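Long-range contacts in putative dehydrogenase (Pseudomonas fluorescens, PDB 6UUG), which acts as the oxygenase component of a two-component flavin-dependent methanesulfinate monooxygenase (MsuC) in bacterial sulfur assimilation: residues G201-D207 and S220-V226; M259-I263 and N382-T387; R316-L321 and L339-I343. All blocks are in the same frame, centred on the assembly; numbering follows the deposited sequence. Where two conformers were deposited one is given.

Interaction 1: G201-D207 and S220-V226; sequences GITLHND and SATFERV
T203 and T222 exchange two backbone hydrogen bonds, T203 N to T222 O at 2.9 Å and T222 N to T203 O at 2.8 Å, and two more carry the ladder outward, E224 N to G201 O and H205 N to S220 O. Beyond H205 the 201-207 segment leaves the pairing, yet the carboxylate of D207 reaches back: OD1 takes S220 N at 2.8 Å through its syn lone pair. The H205 imidazole lies across this end, with T203 O over one face and S220 CB at its edge. Its NE2 shares a hydrogen bond with T222 OG1 (2.8 Å); that hydroxyl also bonds K164 NZ. The two strands are antiparallel, 170° between their directions, and 202-204 is paired with 221-228 in the β-domain that follows the N-terminal helices in the acyl-CoA dehydrogenase fold. I202, L204, A221 and F223 point to one face of the sheet, the threonines to the other. With I202 CG1 anti to the carbonyl carbon (chi1 -60°), that methylene meets V226 CG2 at 3.7 Å and F223 CE2 at 4.0 Å. L204 CD2 touches A221 CB at 3.7 Å, while I202 and V226 also rest on I195 of strand 189-196.

Interaction 2: M259-I263 and N382-T387; sequences MFLGI and NLRTQT
F260 overlaps T387 through its ring face: methyl CG2 sits over the ring in a CH-pi contact, 4.1 Å from the centroid and displaced toward the rim. Q386 meets the same ring at its edge, where backbone O lies near the ring plane, 3.5 Å from CZ, and CB comes to 3.7 Å from CE1. A third neighbour, L383, crosses obliquely, its CD1 branch 3.4 Å from F260 CD1 and close to CG as well. In L383, chi1 (-169°) sets CG anti to the backbone N, and chi2 (54°) then turns CD1 to the ring. These side chains join helix 247-277 to helix 378-386 inside the C-terminal helical domain of the acyl-CoA dehydrogenase fold; the axes of 259-263 and 382-386 run near-antiparallel (160°), 10.4 Å apart. No hydrogen bond spans the two segments; the wide spacing is bridged by the phenyl ring and, farther along, by I263, whose CG2 lies 4.2 Å from L383 CB. The methyl of T387 is held in place by its own hydroxyl: OG1 donates to L383 O (2.9 Å) and accepts from R384 NH1. T387 N reaches that carbonyl oxygen from the opposite face of its plane, so two donors grip L383 O at the end of the helix. K347 and S351 of helix 333-360 also pack on F260, and S351 on T387; N382 OD1 is taken by the backbone N of Q213.

Interaction 3: R316-L321 and L339-I343; sequences RAAALL and LATAI
L339 places its CG anti to the backbone N (chi1 175°), and chi2 (59°) turns both methyls onto the opposing helix. CD1 lies 3.6 Å from L320 CB and 3.5 Å from the backbone N of L321, and CD2 meets L321 CD1 at 4.0 Å. L320 has CG anti to the carbonyl carbon instead, and its CD1 meets A342 CB at 3.7 Å. At the other end the small A317 lets the backbones close in: its CB touches I343 CG1 at 3.9 Å and also nears A342 O. R316 reaches across to A342 and is joined to its carbonyl through one water, which accepts from R316 NH2 (3.0 Å) and donates to A342 O (2.8 Å). R316 NH2 also forms a salt bridge with E308 of the third subunit, which joins the contact to that neighbouring subunit. The segments belong to consecutive antiparallel helices, 294-327 and 333-360, of the C-terminal helical domain; over 316-321 and 339-343 their axes lie 9.0 Å apart and cross at -157°. Around them, helix 247-277 packs on L339 and I343, and helix 85-96 on L321.

Interaction 1 belongs to the β-domain and is only partly buried, whereas interactions 2 and 3 are buried helix pairs of the C-terminal domain. Accordingly, interaction 1 is knit by backbone hydrogen bonds and polar side chains, while the other two rest mainly on apolar contacts, interaction 2 around an aromatic ring and interaction 3 adding an arginine that bridges through water and to another subunit. Helix 333-360 supplies one segment of interaction 3 and touches F260 and T387 in interaction 2. Helix 247-277 likewise serves interaction 2 and borders interaction 3. Strand 221-228 precedes helix 247-277, yet interactions 1 and 2 have centres about 28 Å apart; interactions 1 and 3 lie on opposite sides of the chain's centre.

Interaction 1: G201-D207 and S220-V226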
ATOM      1  N   GLY A 201     -28.847 -37.717  21.337  1.00 44.24           N
ATOM      2  CA  GLY A 201     -27.418 -37.706  21.552  1.00 44.55           C
ATOM      3  C   GLY A 201     -26.710 -36.457  21.073  1.00 48.93           C
ATOM      4  O   GLY A 201     -25.529 -36.274  21.396  1.00 47.49           O
ATOM      5  N   ILE A 202     -27.385 -35.596  20.313  1.00 46.81           N
ATOM      6  CA  ILE A 202     -26.801 -34.351  19.828  1.00 46.79           C
ATOM      7  C   ILE A 202     -27.186 -33.231  20.775  1.00 47.23           C
ATOM      8  O   ILE A 202     -28.375 -33.004  21.033  1.00 51.77           O
ATOM      9  CB  ILE A 202     -27.265 -34.031  18.397  1.00 44.39           C
ATOM     10  CG1 ILE A 202     -26.849 -35.143  17.432  1.00 46.19           C
ATOM     11  CG2 ILE A 202     -26.691 -32.688  17.950  1.00 48.33           C
ATOM     12  CD1 ILE A 202     -27.298 -34.894  16.016  1.00 43.25           C
ATOM     13  N   THR A 203     -26.183 -32.521  21.286  1.00 46.51           N
ATOM     14  CA  THR A 203     -26.387 -31.350  22.132  1.00 49.43           C
ATOM     15  C   THR A 203     -25.691 -30.164  21.480  1.00 50.89           C
ATOM     16  O   THR A 203     -24.459 -30.118  21.429  1.00 53.71           O
ATOM     17  CB  THR A 203     -25.847 -31.586  23.537  1.00 51.75           C
ATOM     18  OG1 THR A 203     -26.559 -32.673  24.138  1.00 52.31           O
ATOM     19  CG2 THR A 203     -26.024 -30.336  24.374  1.00 54.71           C
ATOM     20  N   LEU A 204     -26.482 -29.214  20.982  1.00 50.69           N
ATOM     21  CA  LEU A 204     -25.973 -28.013  20.323  1.00 58.62           C
ATOM     22  C   LEU A 204     -25.891 -26.893  21.356  1.00 62.64           C
ATOM     23  O   LEU A 204     -26.919 -26.407  21.841  1.00 67.01           O
ATOM     24  CB  LEU A 204     -26.875 -27.623  19.152  1.00 56.04           C
ATOM     25  CG  LEU A 204     -27.178 -28.697  18.104  1.00 54.75           C
ATOM     26  CD1 LEU A 204     -28.212 -28.200  17.105  1.00 55.16           C
ATOM     27  CD2 LEU A 204     -25.909 -29.132  17.391  1.00 54.46           C
ATOM     28  N   HIS A 205     -24.666 -26.470  21.683  1.00 60.10           N
ATOM     29  CA  HIS A 205     -24.465 -25.585  22.827  1.00 66.08           C
ATOM     30  C   HIS A 205     -24.883 -24.148  22.550  1.00 76.44           C
ATOM     31  O   HIS A 205     -25.338 -23.460  23.471  1.00 77.98           O
ATOM     32  CB  HIS A 205     -23.005 -25.631  23.264  1.00 67.01           C
ATOM     33  CG  HIS A 205     -22.563 -26.986  23.712  1.00 64.53           C
ATOM     34  ND1 HIS A 205     -23.295 -27.746  24.599  1.00 67.60           N
ATOM     35  CD2 HIS A 205     -21.476 -27.726  23.389  1.00 64.41           C
ATOM     36  CE1 HIS A 205     -22.675 -28.894  24.807  1.00 61.90           C
ATOM     37  NE2 HIS A 205     -21.568 -28.906  24.086  1.00 64.94           N
ATOM     38  N   ASN A 206     -24.738 -23.685  21.308  1.00 74.42           N
ATOM     39  CA  ASN A 206     -25.067 -22.311  20.933  1.00 79.67           C
ATOM     40  C   ASN A 206     -24.339 -21.317  21.837  1.00 79.19           C
ATOM     41  O   ASN A 206     -24.924 -20.378  22.379  1.00 82.71           O
ATOM     42  CB  ASN A 206     -26.580 -22.077  20.957  1.00 80.91           C
ATOM     43  CG  ASN A 206     -27.044 -21.136  19.853  1.00 79.09           C
ATOM     44  OD1 ASN A 206     -26.245 -20.405  19.258  1.00 74.05           O
ATOM     45  ND2 ASN A 206     -28.344 -21.152  19.575  1.00 75.35           N
ATOM     46  N   ASP A 207     -23.041 -21.556  22.010  1.00 77.63           N
ATOM     47  CA  ASP A 207     -22.149 -20.668  22.742  1.00 81.20           C
ATOM     48  C   ASP A 207     -21.379 -19.733  21.817  1.00 79.98           C
ATOM     49  O   ASP A 207     -20.423 -19.085  22.261  1.00 77.73           O
ATOM     50  CB  ASP A 207     -21.168 -21.489  23.580  1.00 78.78           C
ATOM     51  CG  ASP A 207     -20.470 -22.561  22.764  1.00 78.50           C
ATOM     52  OD1 ASP A 207     -21.122 -23.133  21.863  1.00 73.78           O
ATOM     53  OD2 ASP A 207     -19.275 -22.825  23.014  1.00 78.65           O
ATOM     54  N   SER A 220     -20.607 -24.701  19.603  1.00 59.88           N
ATOM     55  CA  SER A 220     -20.144 -26.058  19.860  1.00 61.41           C
ATOM     56  C   SER A 220     -21.295 -27.053  19.830  1.00 57.74           C
ATOM     57  O   SER A 220     -22.470 -26.692  19.944  1.00 58.17           O
ATOM     58  CB  SER A 220     -19.437 -26.150  21.219  1.00 61.57           C
ATOM     59  OG  SER A 220     -18.111 -25.664  21.150  1.00 72.68           O
ATOM     60  N   ALA A 221     -20.931 -28.329  19.686  1.00 56.96           N
ATOM     61  CA  ALA A 221     -21.869 -29.436  19.795  1.00 52.73           C
ATOM     62  C   ALA A 221     -21.187 -30.605  20.491  1.00 55.32           C
ATOM     63  O   ALA A 221     -19.975 -30.801  20.366  1.00 52.30           O
ATOM     64  CB  ALA A 221     -22.397 -29.886  18.427  1.00 50.23           C
ATOM     65  N   THR A 222     -21.982 -31.377  21.230  1.00 50.44           N
ATOM     66  CA  THR A 222     -21.540 -32.613  21.861  1.00 47.63           C
ATOM     67  C   THR A 222     -22.336 -33.774  21.278  1.00 46.37           C
ATOM     68  O   THR A 222     -23.569 -33.721  21.237  1.00 49.01           O
ATOM     69  CB  THR A 222     -21.720 -32.560  23.383  1.00 52.64           C
ATOM     70  OG1 THR A 222     -20.801 -31.614  23.945  1.00 54.81           O
ATOM     71  CG2 THR A 222     -21.463 -33.927  24.003  1.00 53.59           C
ATOM     72  N   PHE A 223     -21.623 -34.798  20.804  1.00 47.73           N
ATOM     73  CA  PHE A 223     -22.203 -36.025  20.265  1.00 47.37           C
ATOM     74  C   PHE A 223     -22.037 -37.137  21.295  1.00 44.88           C
ATOM     75  O   PHE A 223     -20.908 -37.496  21.645  1.00 46.33           O
ATOM     76  CB  PHE A 223     -21.522 -36.422  18.951  1.00 43.32           C
ATOM     77  CG  PHE A 223     -21.946 -35.599  17.768  1.00 47.40           C
ATOM     78  CD1 PHE A 223     -21.469 -34.313  17.589  1.00 53.47           C
ATOM     79  CD2 PHE A 223     -22.808 -36.125  16.821  1.00 45.84           C
ATOM     80  CE1 PHE A 223     -21.865 -33.559  16.496  1.00 53.52           C
ATOM     81  CE2 PHE A 223     -23.207 -35.380  15.728  1.00 50.21           C
ATOM     82  CZ  PHE A 223     -22.738 -34.100  15.564  1.00 48.00           C
ATOM     83  N   GLU A 224     -23.153 -37.693  21.759  1.00 44.86           N
ATOM     84  CA  GLU A 224     -23.158 -38.758  22.762  1.00 54.53           C
ATOM     85  C   GLU A 224     -23.780 -40.009  22.142  1.00 46.90           C
ATOM     86  O   GLU A 224     -25.007 -40.135  22.104  1.00 50.72           O
ATOM     87  CB  GLU A 224     -23.922 -38.326  24.011  1.00 55.04           C
ATOM     88  CG  GLU A 224     -23.723 -39.252  25.196  1.00 65.01           C
ATOM     89  CD  GLU A 224     -22.335 -39.129  25.795  1.00 74.70           C
ATOM     90  OE1 GLU A 224     -22.015 -38.045  26.330  1.00 76.35           O
ATOM     91  OE2 GLU A 224     -21.563 -40.113  25.718  1.00 74.99           O
ATOM     92  N   ARG A 225     -22.932 -40.920  21.658  1.00 48.90           N
ATOM     93  CA  ARG A 225     -23.367 -42.175  21.033  1.00 51.58           C
ATOM     94  C   ARG A 225     -24.471 -41.936  20.003  1.00 51.10           C
ATOM     95  O   ARG A 225     -25.517 -42.591  20.006  1.00 49.37           O
ATOM     96  CB  ARG A 225     -23.812 -43.189  22.092  1.00 56.90           C
ATOM     97  CG  ARG A 225     -22.684 -43.682  22.987  1.00 60.11           C
ATOM     98  CD  ARG A 225     -23.092 -44.889  23.833  1.00 67.99           C
ATOM     99  NE  ARG A 225     -23.413 -46.058  23.015  1.00 71.36           N
ATOM    100  CZ  ARG A 225     -24.618 -46.620  22.952  1.00 76.16           C
ATOM    101  NH1 ARG A 225     -25.618 -46.125  23.670  1.00 79.30           N
ATOM    102  NH2 ARG A 225     -24.821 -47.680  22.177  1.00 67.25           N
ATOM    103  N   VAL A 226     -24.232 -40.984  19.105  1.00 44.41           N
ATOM    104  CA  VAL A 226     -25.239 -40.611  18.115  1.00 44.26           C
ATOM    105  C   VAL A 226     -25.252 -41.657  17.013  1.00 50.17           C
ATOM    106  O   VAL A 226     -24.242 -41.866  16.332  1.00 43.83           O
ATOM    107  CB  VAL A 226     -24.968 -39.216  17.538  1.00 44.48           C
ATOM    108  CG1 VAL A 226     -25.982 -38.906  16.437  1.00 42.96           C
ATOM    109  CG2 VAL A 226     -25.001 -38.174  18.639  1.00 43.59           C
TER

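Interaction 2: M259-I263 and N382-T387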
ATOM      1  N   MET A 259     -19.844 -13.646  -0.274  1.00 28.07           N
ATOM      2  CA  MET A 259     -20.118 -12.939   0.978  0.53 29.23           C
ATOM      3  C   MET A 259     -19.214 -11.724   1.129  1.00 28.33           C
ATOM      4  O   MET A 259     -19.668 -10.634   1.513  1.00 27.57           O
ATOM      5  CB  MET A 259     -19.922 -13.871   2.184  0.53 29.80           C
ATOM      6  CG  MET A 259     -20.958 -14.959   2.372  0.53 26.91           C
ATOM      7  SD  MET A 259     -20.426 -16.192   3.603  0.53 35.28           S
ATOM      8  CE  MET A 259     -19.976 -15.146   4.982  0.53 37.03           C
ATOM      9  N   PHE A 260     -17.908 -11.914   0.884  1.00 26.21           N
ATOM     10  CA  PHE A 260     -16.946 -10.826   1.025  1.00 27.81           C
ATOM     11  C   PHE A 260     -17.296  -9.656   0.116  1.00 27.41           C
ATOM     12  O   PHE A 260     -17.228  -8.491   0.525  1.00 25.72           O
ATOM     13  CB  PHE A 260     -15.526 -11.316   0.695  1.00 28.98           C
ATOM     14  CG  PHE A 260     -14.985 -12.403   1.610  1.00 27.61           C
ATOM     15  CD1 PHE A 260     -15.660 -12.808   2.749  1.00 30.88           C
ATOM     16  CD2 PHE A 260     -13.772 -13.022   1.298  1.00 30.40           C
ATOM     17  CE1 PHE A 260     -15.131 -13.824   3.582  1.00 31.98           C
ATOM     18  CE2 PHE A 260     -13.253 -14.030   2.118  1.00 28.41           C
ATOM     19  CZ  PHE A 260     -13.936 -14.420   3.255  1.00 30.19           C
ATOM     20  N   LEU A 261     -17.620  -9.949  -1.146  1.00 26.31           N
ATOM     21  CA  LEU A 261     -18.005  -8.884  -2.063  1.00 25.04           C
ATOM     22  C   LEU A 261     -19.276  -8.188  -1.586  1.00 28.18           C
ATOM     23  O   LEU A 261     -19.341  -6.954  -1.558  1.00 26.68           O
ATOM     24  CB  LEU A 261     -18.188  -9.439  -3.479  1.00 26.49           C
ATOM     25  CG  LEU A 261     -18.839  -8.504  -4.503  1.00 25.64           C
ATOM     26  CD1 LEU A 261     -18.055  -7.222  -4.696  1.00 26.82           C
ATOM     27  CD2 LEU A 261     -18.929  -9.267  -5.840  1.00 27.35           C
ATOM     28  N   GLY A 262     -20.285  -8.968  -1.184  1.00 26.84           N
ATOM     29  CA  GLY A 262     -21.519  -8.378  -0.673  1.00 26.34           C
ATOM     30  C   GLY A 262     -21.292  -7.455   0.515  1.00 26.96           C
ATOM     31  O   GLY A 262     -21.868  -6.370   0.590  1.00 27.05           O
ATOM     32  N   ILE A 263     -20.440  -7.866   1.451  1.00 25.76           N
ATOM     33  CA  ILE A 263     -20.154  -7.017   2.612  1.00 26.42           C
ATOM     34  C   ILE A 263     -19.553  -5.682   2.170  1.00 28.91           C
ATOM     35  O   ILE A 263     -19.984  -4.607   2.611  1.00 27.68           O
ATOM     36  CB  ILE A 263     -19.220  -7.748   3.591  1.00 25.57           C
ATOM     37  CG1 ILE A 263     -19.929  -8.920   4.274  1.00 28.03           C
ATOM     38  CG2 ILE A 263     -18.691  -6.767   4.628  1.00 27.54           C
ATOM     39  CD1 ILE A 263     -18.952  -9.883   4.965  1.00 27.91           C
ATOM     40  N   ASN A 382     -17.231  -8.037  10.498  1.00 26.93           N
ATOM     41  CA  ASN A 382     -17.676  -9.267   9.851  1.00 28.97           C
ATOM     42  C   ASN A 382     -16.635  -9.762   8.858  1.00 29.05           C
ATOM     43  O   ASN A 382     -16.302 -10.952   8.819  1.00 29.71           O
ATOM     44  CB  ASN A 382     -19.014  -9.019   9.147  1.00 29.41           C
ATOM     45  CG  ASN A 382     -20.163  -8.848  10.125  1.00 36.13           C
ATOM     46  OD1 ASN A 382     -20.075  -9.276  11.274  1.00 37.92           O
ATOM     47  ND2 ASN A 382     -21.251  -8.230   9.666  1.00 38.01           N
ATOM     48  N   LEU A 383     -16.126  -8.863   8.025  1.00 27.41           N
ATOM     49  CA  LEU A 383     -15.154  -9.281   7.027  1.00 26.47           C
ATOM     50  C   LEU A 383     -13.824  -9.630   7.678  1.00 27.54           C
ATOM     51  O   LEU A 383     -13.162 -10.583   7.269  1.00 27.72           O
ATOM     52  CB  LEU A 383     -14.984  -8.181   5.978  1.00 28.38           C
ATOM     53  CG  LEU A 383     -14.216  -8.513   4.710  1.00 33.64           C
ATOM     54  CD1 LEU A 383     -14.814  -9.731   4.034  1.00 31.37           C
ATOM     55  CD2 LEU A 383     -14.269  -7.300   3.780  1.00 33.18           C
ATOM     56  N   ARG A 384     -13.418  -8.885   8.710  1.00 27.32           N
ATOM     57  CA  ARG A 384     -12.172  -9.227   9.395  1.00 26.33           C
ATOM     58  C   ARG A 384     -12.218 -10.638   9.958  1.00 27.91           C
ATOM     59  O   ARG A 384     -11.217 -11.364   9.907  1.00 30.54           O
ATOM     60  CB  ARG A 384     -11.889  -8.231  10.533  1.00 25.64           C
ATOM     61  CG  ARG A 384     -10.658  -8.560  11.416  1.00 28.21           C
ATOM     62  CD  ARG A 384      -9.336  -8.313  10.690  1.00 27.39           C
ATOM     63  NE  ARG A 384      -9.087  -9.345   9.673  1.00 28.34           N
ATOM     64  CZ  ARG A 384      -8.041  -9.390   8.858  1.00 25.90           C
ATOM     65  NH1 ARG A 384      -7.970 -10.349   7.919  1.00 27.50           N
ATOM     66  NH2 ARG A 384      -7.072  -8.482   8.952  1.00 27.83           N
ATOM     67  N   THR A 385     -13.352 -11.021  10.547  1.00 27.38           N
ATOM     68  CA  THR A 385     -13.489 -12.345  11.149  1.00 27.37           C
ATOM     69  C   THR A 385     -13.437 -13.435  10.083  1.00 32.45           C
ATOM     70  O   THR A 385     -12.738 -14.447  10.233  1.00 34.44           O
ATOM     71  CB  THR A 385     -14.816 -12.432  11.922  1.00 38.13           C
ATOM     72  OG1 THR A 385     -14.873 -11.402  12.917  1.00 41.59           O
ATOM     73  CG2 THR A 385     -14.952 -13.784  12.595  1.00 44.72           C
ATOM     74  N   GLN A 386     -14.173 -13.246   9.001  1.00 31.21           N
ATOM     75  CA  GLN A 386     -14.343 -14.337   8.044  1.00 36.00           C
ATOM     76  C   GLN A 386     -13.164 -14.499   7.093  1.00 38.79           C
ATOM     77  O   GLN A 386     -13.043 -15.552   6.456  1.00 36.57           O
ATOM     78  CB  GLN A 386     -15.617 -14.131   7.238  1.00 35.29           C
ATOM     79  CG  GLN A 386     -16.864 -14.627   7.944  1.00 46.87           C
ATOM     80  CD  GLN A 386     -16.707 -16.051   8.518  1.00 45.65           C
ATOM     81  OE1 GLN A 386     -17.054 -16.311   9.672  1.00 59.52           O
ATOM     82  NE2 GLN A 386     -16.176 -16.963   7.712  1.00 53.06           N
ATOM     83  N   THR A 387     -12.302 -13.495   6.967  1.00 30.55           N
ATOM     84  CA  THR A 387     -11.140 -13.633   6.097  1.00 31.49           C
ATOM     85  C   THR A 387      -9.988 -14.383   6.757  1.00 34.20           C
ATOM     86  O   THR A 387      -8.989 -14.638   6.079  1.00 37.81           O
ATOM     87  CB  THR A 387     -10.638 -12.261   5.633  1.00 30.35           C
ATOM     88  OG1 THR A 387     -10.443 -11.424   6.775  1.00 31.29           O
ATOM     89  CG2 THR A 387     -11.620 -11.587   4.682  1.00 30.92           C
TER

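Interaction 3: R316-L321 and L339-I343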
ATOM      1  N   ARG A 316     -16.654 -13.851 -12.856  1.00 25.43           N
ATOM      2  CA  ARG A 316     -15.999 -14.795 -13.755  1.00 25.81           C
ATOM      3  C   ARG A 316     -15.853 -16.162 -13.102  1.00 30.29           C
ATOM      4  O   ARG A 316     -16.103 -17.191 -13.740  1.00 27.49           O
ATOM      5  CB  ARG A 316     -14.628 -14.302 -14.206  1.00 28.72           C
ATOM      6  CG  ARG A 316     -14.013 -15.417 -15.043  1.00 34.02           C
ATOM      7  CD  ARG A 316     -12.620 -15.284 -15.352  1.00 38.55           C
ATOM      8  NE  ARG A 316     -11.771 -15.170 -14.180  1.00 37.32           N
ATOM      9  CZ  ARG A 316     -10.485 -14.904 -14.308  1.00 36.54           C
ATOM     10  NH1 ARG A 316      -9.988 -14.751 -15.536  1.00 39.26           N
ATOM     11  NH2 ARG A 316      -9.714 -14.786 -13.246  1.00 30.32           N
ATOM     12  N   ALA A 317     -15.448 -16.202 -11.833  1.00 27.06           N
ATOM     13  CA  ALA A 317     -15.386 -17.489 -11.143  1.00 26.45           C
ATOM     14  C   ALA A 317     -16.750 -18.162 -11.078  1.00 25.47           C
ATOM     15  O   ALA A 317     -16.852 -19.394 -11.203  1.00 26.29           O
ATOM     16  CB  ALA A 317     -14.828 -17.292  -9.728  1.00 27.87           C
ATOM     17  N   ALA A 318     -17.815 -17.380 -10.877  1.00 25.44           N
ATOM     18  CA  ALA A 318     -19.143 -17.976 -10.798  1.00 26.35           C
ATOM     19  C   ALA A 318     -19.544 -18.585 -12.136  1.00 27.21           C
ATOM     20  O   ALA A 318     -20.114 -19.676 -12.168  1.00 27.89           O
ATOM     21  CB  ALA A 318     -20.171 -16.938 -10.347  1.00 28.01           C
ATOM     22  N   ALA A 319     -19.245 -17.906 -13.246  1.00 28.64           N
ATOM     23  CA  ALA A 319     -19.550 -18.479 -14.561  1.00 28.90           C
ATOM     24  C   ALA A 319     -18.773 -19.770 -14.797  1.00 30.38           C
ATOM     25  O   ALA A 319     -19.320 -20.749 -15.328  1.00 29.04           O
ATOM     26  CB  ALA A 319     -19.246 -17.460 -15.658  1.00 32.91           C
ATOM     27  N   LEU A 320     -17.492 -19.791 -14.427  1.00 26.89           N
ATOM     28  CA  LEU A 320     -16.702 -21.006 -14.582  1.00 26.31           C
ATOM     29  C   LEU A 320     -17.248 -22.133 -13.717  1.00 28.90           C
ATOM     30  O   LEU A 320     -17.186 -23.299 -14.121  1.00 29.47           O
ATOM     31  CB  LEU A 320     -15.229 -20.748 -14.242  1.00 26.24           C
ATOM     32  CG  LEU A 320     -14.434 -19.844 -15.187  1.00 28.93           C
ATOM     33  CD1 LEU A 320     -13.063 -19.552 -14.595  1.00 32.59           C
ATOM     34  CD2 LEU A 320     -14.277 -20.529 -16.535  1.00 31.08           C
ATOM     35  N   LEU A 321     -17.777 -21.818 -12.521  1.00 26.09           N
ATOM     36  CA  LEU A 321     -18.389 -22.866 -11.712  1.00 24.65           C
ATOM     37  C   LEU A 321     -19.629 -23.430 -12.408  1.00 27.92           C
ATOM     38  O   LEU A 321     -19.817 -24.655 -12.456  1.00 29.05           O
ATOM     39  CB  LEU A 321     -18.750 -22.333 -10.319  1.00 27.60           C
ATOM     40  CG  LEU A 321     -19.584 -23.243  -9.416  1.00 26.64           C
ATOM     41  CD1 LEU A 321     -18.898 -24.605  -9.265  1.00 29.20           C
ATOM     42  CD2 LEU A 321     -19.838 -22.591  -8.032  1.00 27.30           C
ATOM     43  N   LEU A 339     -10.669 -23.646 -12.461  1.00 28.24           N
ATOM     44  CA  LEU A 339     -11.705 -23.040 -11.626  1.00 26.81           C
ATOM     45  C   LEU A 339     -11.156 -22.685 -10.246  1.00 26.53           C
ATOM     46  O   LEU A 339     -11.405 -21.591  -9.728  1.00 27.11           O
ATOM     47  CB  LEU A 339     -12.905 -23.986 -11.487  1.00 28.06           C
ATOM     48  CG  LEU A 339     -14.021 -23.537 -10.537  1.00 30.12           C
ATOM     49  CD1 LEU A 339     -14.628 -22.195 -10.954  1.00 26.38           C
ATOM     50  CD2 LEU A 339     -15.124 -24.612 -10.432  1.00 29.32           C
ATOM     51  N   ALA A 340     -10.441 -23.620  -9.623  1.00 27.32           N
ATOM     52  CA  ALA A 340      -9.879 -23.366  -8.300  1.00 28.75           C
ATOM     53  C   ALA A 340      -8.990 -22.121  -8.294  1.00 27.10           C
ATOM     54  O   ALA A 340      -9.055 -21.307  -7.361  1.00 26.82           O
ATOM     55  CB  ALA A 340      -9.093 -24.590  -7.831  1.00 29.04           C
ATOM     56  N   THR A 341      -8.146 -21.967  -9.318  1.00 28.18           N
ATOM     57  CA  THR A 341      -7.288 -20.786  -9.412  1.00 27.34           C
ATOM     58  C   THR A 341      -8.117 -19.515  -9.565  1.00 27.44           C
ATOM     59  O   THR A 341      -7.833 -18.497  -8.920  1.00 26.93           O
ATOM     60  CB  THR A 341      -6.318 -20.943 -10.582  1.00 30.99           C
ATOM     61  OG1 THR A 341      -5.475 -22.075 -10.339  1.00 30.10           O
ATOM     62  CG2 THR A 341      -5.446 -19.701 -10.743  1.00 28.53           C
ATOM     63  N   ALA A 342      -9.161 -19.561 -10.397  1.00 26.37           N
ATOM     64  CA  ALA A 342      -9.995 -18.377 -10.596  1.00 25.52           C
ATOM     65  C   ALA A 342     -10.714 -17.972  -9.313  1.00 25.14           C
ATOM     66  O   ALA A 342     -10.883 -16.776  -9.037  1.00 25.91           O
ATOM     67  CB  ALA A 342     -11.019 -18.637 -11.710  1.00 24.96           C
ATOM     68  N   ILE A 343     -11.186 -18.951  -8.536  1.00 24.43           N
ATOM     69  CA  ILE A 343     -11.871 -18.651  -7.277  1.00 25.30           C
ATOM     70  C   ILE A 343     -10.890 -18.065  -6.266  1.00 24.44           C
ATOM     71  O   ILE A 343     -11.193 -17.091  -5.560  1.00 25.53           O
ATOM     72  CB  ILE A 343     -12.548 -19.916  -6.714  1.00 25.53           C
ATOM     73  CG1 ILE A 343     -13.740 -20.330  -7.584  1.00 24.73           C
ATOM     74  CG2 ILE A 343     -13.001 -19.667  -5.268  1.00 26.25           C
ATOM     75  CD1 ILE A 343     -14.204 -21.806  -7.327  1.00 26.39           C
TER
HETATM   76  O   HOH W   1     -11.751 -15.100 -11.118  1.00 27.52           O